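Local coordinates for Phi class glutathione transferase GSTF1 (Populus tremula x Populus tremuloides, PDB 4RI6), which probably catalyses the conjugation of glutathione to electrophilic compounds such as organic halides, displacing a halide ion, as a detoxifying plant enzyme of the Phi class, at residues T3-Y8 and A21-K26; I72-C77 and W102-G107. All coordinates share one frame; numbering follows the deposited sequence.

Contact 1 (T3-Y8 and A21-K26); sequences TPVTIY and ATLIEK
Leu23 of helix 14-25 meets Val5 and Ile7 of strand 5-8 in the first beta-alpha-beta unit of the thioredoxin-like N-terminal domain. The helix is the crossover between strand 5-8 and its parallel neighbour 30-33, and here Leu23 packs on the sheet. Val5 and Ile7, two residues apart on the strand, direct their CB atoms toward the helix, whereas Thr6 between them turns its CB away. Leu23 supplies the whole helical side of the contact. Its CB leads toward the sheet, with CG anti to the carbonyl carbon (chi1 -71°), and at CG the side chain forks so that each methyl group takes one strand residue. CD1 of Leu23 comes to 3.6 Å from CG1 of Ile7 and 3.7 Å from CD1 of the same isoleucine. Both strand residues approach the leucine tip to tip. The Ile7 chain is bent at its second torsion (chi2 -64°), which brings its terminal methyl round to the same leucine methyl that CG1 touches. All three residues are buried, and the contact is purely apolar. Ile76 of helix 69-79 and Val28 also pack on Leu23; on the sheet side, Val5 touches Phe30 and Ile7 touches Leu32, both of strand 30-33. The side chain of Ile7 is about 10 Å from bound glutathione and does not line its pocket. The other leucine branch serves Val5: CD2 of Leu23 lies 3.9 Å from CG2 of Val5, the methyl set between that valine's backbone N and carbonyl carbon.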
loop_
_atom_site.group_PDB
_atom_site.type_symbol
_atom_site.label_atom_id
_atom_site.label_comp_id
_atom_site.label_asym_id
_atom_site.label_seq_id
_atom_site.Cartn_x
_atom_site.Cartn_y
_atom_site.Cartn_z
ATOM N N THR A 3 18.572 -21.767 -7.402
ATOM C CA THR A 3 17.368 -22.527 -7.072
ATOM C C THR A 3 16.116 -21.670 -7.310
ATOM O O THR A 3 16.114 -20.478 -6.985
ATOM C CB THR A 3 17.396 -23.013 -5.598
ATOM O OG1 THR A 3 16.209 -23.762 -5.306
ATOM C CG2 THR A 3 17.486 -21.840 -4.639
ATOM N N PRO A 4 15.050 -22.267 -7.885
ATOM C CA PRO A 4 13.826 -21.487 -8.098
ATOM C C PRO A 4 13.231 -20.990 -6.783
ATOM O O PRO A 4 13.301 -21.676 -5.766
ATOM C CB PRO A 4 12.879 -22.482 -8.773
ATOM C CG PRO A 4 13.771 -23.524 -9.364
ATOM C CD PRO A 4 14.921 -23.635 -8.418
ATOM N N VAL A 5 12.651 -19.801 -6.804
ATOM C CA VAL A 5 11.939 -19.321 -5.643
ATOM C C VAL A 5 10.637 -20.084 -5.553
ATOM O O VAL A 5 10.208 -20.682 -6.520
ATOM C CB VAL A 5 11.665 -17.819 -5.700
ATOM C CG1 VAL A 5 12.966 -17.061 -5.955
ATOM C CG2 VAL A 5 10.594 -17.480 -6.743
ATOM N N THR A 6 10.037 -20.067 -4.369
ATOM C CA THR A 6 8.793 -20.767 -4.094
ATOM C C THR A 6 7.670 -19.757 -3.862
ATOM O O THR A 6 7.807 -18.863 -3.035
ATOM C CB THR A 6 8.949 -21.654 -2.858
ATOM O OG1 THR A 6 10.013 -22.599 -3.071
ATOM C CG2 THR A 6 7.661 -22.390 -2.541
ATOM N N ILE A 7 6.565 -19.917 -4.581
ATOM C CA ILE A 7 5.392 -19.060 -4.433
ATOM C C ILE A 7 4.208 -19.917 -4.018
ATOM O O ILE A 7 4.008 -20.990 -4.579
ATOM C CB ILE A 7 5.047 -18.324 -5.749
ATOM C CG1 ILE A 7 6.284 -17.617 -6.307
ATOM C CG2 ILE A 7 3.878 -17.373 -5.548
ATOM C CD1 ILE A 7 6.822 -16.533 -5.449
ATOM N N TYR A 8 3.420 -19.429 -3.064
ATOM C CA TYR A 8 2.234 -20.128 -2.573
ATOM C C TYR A 8 0.961 -19.450 -3.044
ATOM O O TYR A 8 0.775 -18.239 -2.820
ATOM C CB TYR A 8 2.206 -20.165 -1.037
ATOM C CG TYR A 8 3.271 -21.011 -0.406
ATOM C CD1 TYR A 8 4.574 -20.568 -0.306
ATOM C CD2 TYR A 8 2.965 -22.263 0.096
ATOM C CE1 TYR A 8 5.551 -21.355 0.286
ATOM C CE2 TYR A 8 3.922 -23.050 0.692
ATOM C CZ TYR A 8 5.215 -22.598 0.776
ATOM O OH TYR A 8 6.171 -23.389 1.370
ATOM N N ALA A 21 3.375 -12.235 -12.518
ATOM C CA ALA A 21 3.710 -11.359 -13.620
ATOM C C ALA A 21 5.082 -10.734 -13.386
ATOM O O ALA A 21 5.868 -10.583 -14.329
ATOM C CB ALA A 21 2.649 -10.288 -13.790
ATOM N N THR A 22 5.368 -10.375 -12.136
ATOM C CA THR A 22 6.659 -9.801 -11.790
ATOM C C THR A 22 7.798 -10.790 -11.986
ATOM O O THR A 22 8.817 -10.449 -12.581
ATOM C CB THR A 22 6.639 -9.286 -10.339
ATOM O OG1 THR A 22 5.609 -8.297 -10.228
ATOM C CG2 THR A 22 7.991 -8.687 -9.938
ATOM N N LEU A 23 7.620 -12.017 -11.507
ATOM C CA LEU A 23 8.629 -13.045 -11.685
ATOM C C LEU A 23 8.944 -13.227 -13.162
ATOM O O LEU A 23 10.097 -13.357 -13.549
ATOM C CB LEU A 23 8.162 -14.363 -11.067
ATOM C CG LEU A 23 8.128 -14.354 -9.539
ATOM C CD1 LEU A 23 7.303 -15.499 -9.018
ATOM C CD2 LEU A 23 9.542 -14.438 -9.009
ATOM N N ILE A 24 7.907 -13.225 -13.991
ATOM C CA ILE A 24 8.088 -13.484 -15.416
ATOM C C ILE A 24 8.793 -12.300 -16.098
ATOM O O ILE A 24 9.720 -12.500 -16.880
ATOM C CB ILE A 24 6.747 -13.780 -16.088
ATOM C CG1 ILE A 24 6.196 -15.117 -15.580
ATOM C CG2 ILE A 24 6.915 -13.835 -17.598
ATOM C CD1 ILE A 24 4.720 -15.348 -15.879
ATOM N N GLU A 25 8.380 -11.075 -15.770
ATOM C CA GLU A 25 9.087 -9.890 -16.233
ATOM C C GLU A 25 10.546 -9.923 -15.829
ATOM O O GLU A 25 11.418 -9.506 -16.595
ATOM C CB GLU A 25 8.434 -8.624 -15.676
ATOM C CG GLU A 25 7.090 -8.275 -16.317
ATOM C CD GLU A 25 7.201 -7.589 -17.683
ATOM O OE1 GLU A 25 8.248 -6.978 -17.988
ATOM O OE2 GLU A 25 6.213 -7.646 -18.446
ATOM N N LYS A 26 10.815 -10.404 -14.615
ATOM C CA LYS A 26 12.184 -10.418 -14.114
ATOM C C LYS A 26 12.962 -11.668 -14.498
ATOM O O LYS A 26 14.117 -11.803 -14.100
ATOM C CB LYS A 26 12.189 -10.261 -12.591
ATOM C CG LYS A 26 11.662 -8.906 -12.161
ATOM C CD LYS A 26 12.468 -7.738 -12.729
ATOM C CE LYS A 26 13.955 -7.819 -12.408
ATOM N NZ LYS A 26 14.714 -6.614 -12.861
#

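Contact 2 (I72-C77 and W102-G107); sequences ICRYIC and WVETDG
The guanidinium group of Arg74 has Val103 and a water at its edge. CG1 of Val103 sits near the guanidinium plane, 4.1 Å from NH1 of Arg74, and the water lies in that plane, accepting a hydrogen bond from NH1 at 3.2 Å. The carboxylate of Glu104 comes in obliquely: its OE2 is 4.5 Å from NH1 of Arg74 and well out of the guanidinium plane, so the two opposite charges are neighbours without a direct N-H bond. The same water joins them by donating a hydrogen bond to Glu104 OE2 at 2.8 Å. Arg74 extends from helix 69-79 of the N-terminal domain toward helix 93-122, its chain bent at the third torsion (chi3 -72°). It slides past Val103, which points the opposite way and presents CG1, the branch anti to its own backbone N (chi1 178°). Glu104 starts out across the gap less directly, but its carboxylate end swings nearer. The stronger ionic partners lie across the dimer interface of this glutathione transferase. NH2 of Arg74 forms a salt bridge with Glu104 of the second subunit and NE one with Asp100 of that subunit, while Glu104 in turn pairs with Arg74 of the second subunit. Within the chain, Tyr89 is hydrogen-bonded to NH1 of Arg74, and Phe164 packs on Val103. The Glu104 side chain is about 6 Å from a bound glutathione. Arg74 and Glu104 of both subunits therefore form a reciprocal, buried charge network in which arginine and glutamate pair directly across the interface, and within this chain through water. Such mutual compensation would probably keep these groups charged, and it ties the packing of the two helices to the pairing of the subunits.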
loop_
_atom_site.group_PDB
_atom_site.type_symbol
_atom_site.label_atom_id
_atom_site.label_comp_id
_atom_site.label_asym_id
_atom_site.label_seq_id
_atom_site.Cartn_x
_atom_site.Cartn_y
_atom_site.Cartn_z
ATOM N N ILE A 72 6.668 -8.549 -1.749
ATOM C CA ILE A 72 7.324 -9.632 -2.469
ATOM C C ILE A 72 7.895 -9.115 -3.800
ATOM O O ILE A 72 9.025 -9.428 -4.169
ATOM C CB ILE A 72 6.342 -10.797 -2.715
ATOM C CG1 ILE A 72 5.958 -11.433 -1.372
ATOM C CG2 ILE A 72 6.961 -11.853 -3.639
ATOM C CD1 ILE A 72 4.807 -12.385 -1.432
ATOM N N CYS A 73 7.118 -8.301 -4.505
ATOM C CA CYS A 73 7.541 -7.839 -5.819
ATOM C C CYS A 73 8.695 -6.857 -5.708
ATOM O O CYS A 73 9.603 -6.881 -6.529
ATOM C CB CYS A 73 6.369 -7.208 -6.565
ATOM S SG CYS A 73 5.125 -8.413 -7.094
ATOM N N ARG A 74 8.687 -6.000 -4.686
ATOM C CA ARG A 74 9.809 -5.092 -4.525
ATOM C C ARG A 74 11.088 -5.873 -4.219
ATOM O O ARG A 74 12.158 -5.532 -4.695
ATOM C CB ARG A 74 9.536 -4.050 -3.430
ATOM C CG ARG A 74 8.792 -2.850 -3.972
ATOM C CD ARG A 74 8.718 -1.681 -3.010
ATOM N NE ARG A 74 7.822 -1.973 -1.927
ATOM C CZ ARG A 74 6.529 -1.655 -1.881
ATOM N NH1 ARG A 74 5.921 -0.983 -2.835
ATOM N NH2 ARG A 74 5.834 -2.000 -0.834
ATOM N N TYR A 75 10.978 -6.922 -3.420
ATOM C CA TYR A 75 12.146 -7.742 -3.110
ATOM C C TYR A 75 12.687 -8.391 -4.378
ATOM O O TYR A 75 13.887 -8.374 -4.635
ATOM C CB TYR A 75 11.795 -8.812 -2.080
ATOM C CG TYR A 75 12.881 -9.833 -1.879
ATOM C CD1 TYR A 75 14.062 -9.489 -1.227
ATOM C CD2 TYR A 75 12.736 -11.137 -2.340
ATOM C CE1 TYR A 75 15.046 -10.396 -1.031
ATOM C CE2 TYR A 75 13.730 -12.061 -2.154
ATOM C CZ TYR A 75 14.888 -11.680 -1.501
ATOM O OH TYR A 75 15.898 -12.584 -1.286
ATOM N N ILE A 76 11.788 -8.948 -5.178
ATOM C CA ILE A 76 12.176 -9.587 -6.429
ATOM C C ILE A 76 12.914 -8.586 -7.318
ATOM O O ILE A 76 13.973 -8.880 -7.873
ATOM C CB ILE A 76 10.933 -10.153 -7.155
ATOM C CG1 ILE A 76 10.376 -11.359 -6.406
ATOM C CG2 ILE A 76 11.266 -10.553 -8.597
ATOM C CD1 ILE A 76 8.993 -11.788 -6.838
ATOM N N CYS A 77 12.359 -7.391 -7.443
ATOM C CA CYS A 77 12.968 -6.372 -8.281
ATOM C C CYS A 77 14.338 -5.929 -7.737
ATOM O O CYS A 77 15.264 -5.639 -8.508
ATOM C CB CYS A 77 12.005 -5.190 -8.426
ATOM S SG CYS A 77 10.563 -5.557 -9.490
ATOM N N TRP A 102 2.914 5.707 -7.877
ATOM C CA TRP A 102 1.784 5.144 -8.631
ATOM C C TRP A 102 1.506 3.717 -8.162
ATOM O O TRP A 102 0.375 3.253 -8.237
ATOM C CB TRP A 102 2.046 5.218 -10.145
ATOM C CG TRP A 102 2.036 6.631 -10.603
ATOM C CD1 TRP A 102 3.118 7.426 -10.847
ATOM C CD2 TRP A 102 0.883 7.451 -10.812
ATOM N NE1 TRP A 102 2.706 8.680 -11.193
ATOM C CE2 TRP A 102 1.341 8.725 -11.172
ATOM C CE3 TRP A 102 -0.491 7.225 -10.733
ATOM C CZ2 TRP A 102 0.482 9.756 -11.460
ATOM C CZ3 TRP A 102 -1.338 8.252 -11.000
ATOM C CH2 TRP A 102 -0.859 9.498 -11.372
ATOM N N VAL A 103 2.515 3.034 -7.626
ATOM C CA VAL A 103 2.272 1.749 -6.963
ATOM C C VAL A 103 1.431 1.974 -5.691
ATOM O O VAL A 103 0.490 1.226 -5.406
ATOM C CB VAL A 103 3.580 1.031 -6.619
ATOM C CG1 VAL A 103 3.295 -0.290 -5.889
ATOM C CG2 VAL A 103 4.395 0.772 -7.886
ATOM N N GLU A 104 1.740 3.032 -4.942
ATOM C CA GLU A 104 0.941 3.357 -3.754
ATOM C C GLU A 104 -0.473 3.763 -4.169
ATOM O O GLU A 104 -1.441 3.511 -3.451
ATOM C CB GLU A 104 1.613 4.470 -2.940
ATOM C CG GLU A 104 2.804 4.011 -2.174
ATOM C CD GLU A 104 2.420 3.007 -1.105
ATOM O OE1 GLU A 104 1.414 3.234 -0.416
ATOM O OE2 GLU A 104 3.109 1.983 -0.960
ATOM N N THR A 105 -0.602 4.436 -5.309
ATOM C CA THR A 105 -1.923 4.770 -5.820
ATOM C C THR A 105 -2.722 3.501 -6.127
ATOM O O THR A 105 -3.913 3.444 -5.836
ATOM C CB THR A 105 -1.792 5.711 -7.044
ATOM O OG1 THR A 105 -1.227 6.944 -6.579
ATOM C CG2 THR A 105 -3.138 6.003 -7.686
ATOM N N ASP A 106 -2.085 2.475 -6.670
ATOM C CA ASP A 106 -2.757 1.189 -6.761
ATOM C C ASP A 106 -3.189 0.707 -5.372
ATOM O O ASP A 106 -4.350 0.393 -5.143
ATOM C CB ASP A 106 -1.871 0.126 -7.420
ATOM C CG ASP A 106 -2.468 -1.256 -7.304
ATOM O OD1 ASP A 106 -3.640 -1.408 -7.694
ATOM O OD2 ASP A 106 -1.795 -2.182 -6.805
ATOM N N GLY A 107 -2.252 0.646 -4.439
ATOM C CA GLY A 107 -2.546 0.086 -3.135
ATOM C C GLY A 107 -3.610 0.801 -2.324
ATOM O O GLY A 107 -4.376 0.154 -1.600
HETATM O O HOH W 1 2.846 -0.459 -2.263
#

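Overall arrangement
Both contacts are buried, but they serve different levels of the fold. Contact 1 lies inside the N-terminal domain, between sheet and crossover helix, and is untouched by the other subunit; contact 2 joins helix 69-79 of that domain to the long helix 93-122 and lies at the dimer interface. Their chemistry follows: aliphatic groups in the first, charge, water and one valine methyl in the second. Helix 69-79 links them, packing against helix 14-25 through residues that contact 2 does not use. There Ile76 CD1 lies 3.5 Å from Leu23 CD2, the methyl that also meets Val5, and Cys73 packs against Thr22.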